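Local atomic coordinates of telomerase reverse transcriptase (Candida albicans SC5314, PDB entry 6ZDQ), a protein that probably extends telomeres as a ribonucleoprotein reverse transcriptase, adding simple sequence repeats to chromosome ends by copying a template within its RNA component. Residues I333-M338 and K528-V533. Sequence-based numbering, arbitrary orientation.
Sequences ILKFDM and KDKTVV
K335 and V532 form an antiparallel hydrogen-bonded pair. K335 N donates to V532 O at 3.1 Å, with an N-H...O angle of 158°. V532 N returns the bond to K335 O at 2.7 Å, more bent at hydrogen (137°). K335 O also receives a CA-H...O contact from T531. D337 and K530 add a salt bridge, with OD1 of D337 3.5 Å from NZ of K530. The two side chains cross at about a right angle. The K530 chain bends at its last two torsions, and its CE and NZ both come up against the carboxylate. NZ of K335 has a weak, long ion pair with D496. T531 OG1 is hydrogen-bonded to N527 O, while its CG2 packs 3.9 Å from CB of F336.

CG of K335 stands anti to the backbone N (chi1 -173°), and the chain then bends at chi2. This brings CD across CG2 of V532, 3.9 Å away. On the other face of the sheet, L334 and V533 form a non-hydrogen-bonded pair. Their side chains lie side by side, with L334 CD2 3.7 Å from V533 CG2.

Strand 532-534 is an outer strand of a four-stranded antiparallel sheet. Strand 332-337 lies between it and strand 496-501. The sequences match reverse transcriptase palm motifs: A in 332-337, C around D495 and D496, and probably D around K530. The contact thus probably pairs motif D with the motif A strand, at the edge of the palm sheet. F336 stacks on F497 of strand 496-501. Helix 504-514 covers the L334 and V533 face through Y507, while L498 and F545 pack against K335 on the other.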
ATOM      1  N   ILE A 333       0.700   5.764 -31.803  1.00127.57           N
ATOM      2  CA  ILE A 333       0.626   5.262 -30.435  1.00120.15           C
ATOM      3  C   ILE A 333      -0.704   4.548 -30.230  1.00121.18           C
ATOM      4  O   ILE A 333      -1.725   4.902 -30.831  1.00132.74           O
ATOM      5  CB  ILE A 333       0.821   6.400 -29.409  1.00119.37           C
ATOM      6  CG1 ILE A 333       2.116   7.163 -29.695  1.00119.88           C
ATOM      7  CG2 ILE A 333       0.883   5.849 -27.997  1.00116.65           C
ATOM      8  CD1 ILE A 333       1.921   8.457 -30.447  1.00149.78           C
ATOM      9  N   LEU A 334      -0.692   3.530 -29.365  1.00119.68           N
ATOM     10  CA  LEU A 334      -1.886   2.729 -29.089  1.00120.95           C
ATOM     11  C   LEU A 334      -1.874   2.353 -27.609  1.00131.27           C
ATOM     12  O   LEU A 334      -1.096   1.488 -27.193  1.00115.34           O
ATOM     13  CB  LEU A 334      -1.935   1.496 -29.981  1.00118.22           C
ATOM     14  CG  LEU A 334      -2.806   1.628 -31.232  1.00121.11           C
ATOM     15  CD1 LEU A 334      -2.824   0.329 -32.001  1.00144.03           C
ATOM     16  CD2 LEU A 334      -4.222   2.026 -30.865  1.00138.47           C
ATOM     17  N   LYS A 335      -2.728   3.011 -26.825  1.00117.18           N
ATOM     18  CA  LYS A 335      -2.849   2.756 -25.392  1.00119.64           C
ATOM     19  C   LYS A 335      -4.198   2.094 -25.132  1.00115.33           C
ATOM     20  O   LYS A 335      -5.248   2.706 -25.350  1.00128.84           O
ATOM     21  CB  LYS A 335      -2.707   4.049 -24.590  1.00115.85           C
ATOM     22  CG  LYS A 335      -2.660   3.853 -23.081  1.00110.32           C
ATOM     23  CD  LYS A 335      -4.020   4.061 -22.434  1.00137.84           C
ATOM     24  CE  LYS A 335      -3.942   3.858 -20.931  1.00123.72           C
ATOM     25  NZ  LYS A 335      -5.255   4.079 -20.267  1.00155.24           N
ATOM     26  N   PHE A 336      -4.167   0.845 -24.670  1.00111.39           N
ATOM     27  CA  PHE A 336      -5.381   0.121 -24.319  1.00121.81           C
ATOM     28  C   PHE A 336      -5.127  -0.721 -23.076  1.00109.24           C
ATOM     29  O   PHE A 336      -3.982  -0.968 -22.690  1.00107.91           O
ATOM     30  CB  PHE A 336      -5.884  -0.755 -25.477  1.00119.67           C
ATOM     31  CG  PHE A 336      -4.914  -1.818 -25.912  1.00128.69           C
ATOM     32  CD1 PHE A 336      -3.854  -1.509 -26.748  1.00121.20           C
ATOM     33  CD2 PHE A 336      -5.081  -3.132 -25.506  1.00130.06           C
ATOM     34  CE1 PHE A 336      -2.969  -2.488 -27.158  1.00123.14           C
ATOM     35  CE2 PHE A 336      -4.199  -4.117 -25.914  1.00119.15           C
ATOM     36  CZ  PHE A 336      -3.143  -3.793 -26.744  1.00120.56           C
ATOM     37  N   ASP A 337      -6.217  -1.158 -22.448  1.00126.86           N
ATOM     38  CA  ASP A 337      -6.144  -1.927 -21.215  1.00132.39           C
ATOM     39  C   ASP A 337      -7.256  -2.967 -21.195  1.00123.16           C
ATOM     40  O   ASP A 337      -8.224  -2.889 -21.954  1.00118.29           O
ATOM     41  CB  ASP A 337      -6.242  -1.027 -19.976  1.00122.16           C
ATOM     42  CG  ASP A 337      -7.581  -0.322 -19.870  1.00140.98           C
ATOM     43  OD1 ASP A 337      -7.997   0.328 -20.853  1.00123.63           O
ATOM     44  OD2 ASP A 337      -8.222  -0.428 -18.803  1.00144.80           O
ATOM     45  N   MET A 338      -7.098  -3.949 -20.312  1.00115.52           N
ATOM     46  CA  MET A 338      -8.046  -5.046 -20.173  1.00122.46           C
ATOM     47  C   MET A 338      -8.944  -4.800 -18.967  1.00124.31           C
ATOM     48  O   MET A 338      -8.456  -4.493 -17.874  1.00115.50           O
ATOM     49  CB  MET A 338      -7.312  -6.379 -20.022  1.00118.41           C
ATOM     50  CG  MET A 338      -6.302  -6.655 -21.126  1.00118.71           C
ATOM     51  SD  MET A 338      -7.061  -6.733 -22.758  1.00119.63           S
ATOM     52  CE  MET A 338      -5.615  -6.740 -23.811  1.00109.00           C
ATOM     53  N   LYS A 528     -12.973  -1.323 -24.439  1.00139.99           N
ATOM     54  CA  LYS A 528     -13.238  -0.623 -25.693  1.00138.12           C
ATOM     55  C   LYS A 528     -13.352   0.884 -25.500  1.00134.73           C
ATOM     56  O   LYS A 528     -12.953   1.652 -26.383  1.00134.01           O
ATOM     57  CB  LYS A 528     -14.516  -1.166 -26.335  1.00124.92           C
ATOM     58  CG  LYS A 528     -14.392  -2.572 -26.901  1.00117.69           C
ATOM     59  CD  LYS A 528     -13.509  -2.593 -28.137  1.00118.74           C
ATOM     60  CE  LYS A 528     -13.572  -3.939 -28.840  1.00121.38           C
ATOM     61  NZ  LYS A 528     -13.105  -5.046 -27.962  1.00150.93           N
ATOM     62  N   ASP A 529     -13.897   1.327 -24.366  1.00140.46           N
ATOM     63  CA  ASP A 529     -14.170   2.749 -24.192  1.00151.06           C
ATOM     64  C   ASP A 529     -12.938   3.531 -23.751  1.00158.31           C
ATOM     65  O   ASP A 529     -12.827   4.723 -24.058  1.00173.89           O
ATOM     66  CB  ASP A 529     -15.305   2.946 -23.184  1.00151.88           C
ATOM     67  CG  ASP A 529     -15.833   4.370 -23.172  1.00180.89           C
ATOM     68  OD1 ASP A 529     -16.438   4.791 -24.181  1.00172.53           O
ATOM     69  OD2 ASP A 529     -15.648   5.067 -22.153  1.00189.33           O
ATOM     70  N   LYS A 530     -12.008   2.893 -23.038  1.00145.18           N
ATOM     71  CA  LYS A 530     -10.839   3.576 -22.498  1.00144.69           C
ATOM     72  C   LYS A 530      -9.602   3.416 -23.380  1.00151.89           C
ATOM     73  O   LYS A 530      -8.482   3.659 -22.917  1.00143.03           O
ATOM     74  CB  LYS A 530     -10.552   3.085 -21.077  1.00149.83           C
ATOM     75  CG  LYS A 530     -10.004   4.165 -20.150  1.00164.57           C
ATOM     76  CD  LYS A 530     -10.007   3.719 -18.695  1.00147.44           C
ATOM     77  CE  LYS A 530      -9.004   2.606 -18.447  1.00151.14           C
ATOM     78  NZ  LYS A 530      -7.609   3.033 -18.742  1.00154.69           N
ATOM     79  N   THR A 531      -9.779   3.012 -24.637  1.00136.08           N
ATOM     80  CA  THR A 531      -8.663   2.846 -25.562  1.00129.58           C
ATOM     81  C   THR A 531      -8.290   4.201 -26.155  1.00115.73           C
ATOM     82  O   THR A 531      -9.076   4.804 -26.891  1.00132.07           O
ATOM     83  CB  THR A 531      -9.024   1.852 -26.662  1.00129.13           C
ATOM     84  OG1 THR A 531      -9.268   0.564 -26.083  1.00135.56           O
ATOM     85  CG2 THR A 531      -7.892   1.740 -27.674  1.00119.58           C
ATOM     86  N   VAL A 532      -7.086   4.677 -25.841  1.00116.16           N
ATOM     87  CA  VAL A 532      -6.576   5.941 -26.359  1.00122.82           C
ATOM     88  C   VAL A 532      -5.845   5.677 -27.668  1.00123.33           C
ATOM     89  O   VAL A 532      -5.093   4.703 -27.791  1.00141.11           O
ATOM     90  CB  VAL A 532      -5.653   6.619 -25.328  1.00132.55           C
ATOM     91  CG1 VAL A 532      -5.210   7.989 -25.818  1.00125.67           C
ATOM     92  CG2 VAL A 532      -6.353   6.727 -23.980  1.00120.73           C
ATOM     93  N   VAL A 533      -6.060   6.548 -28.652  1.00130.21           N
ATOM     94  CA  VAL A 533      -5.503   6.388 -29.990  1.00128.57           C
ATOM     95  C   VAL A 533      -4.879   7.706 -30.429  1.00142.03           C
ATOM     96  O   VAL A 533      -5.524   8.757 -30.352  1.00174.14           O
ATOM     97  CB  VAL A 533      -6.575   5.937 -31.002  1.00131.78           C
ATOM     98  CG1 VAL A 533      -6.080   6.129 -32.428  1.00142.37           C
ATOM     99  CG2 VAL A 533      -6.959   4.486 -30.760  1.00136.52           C
TER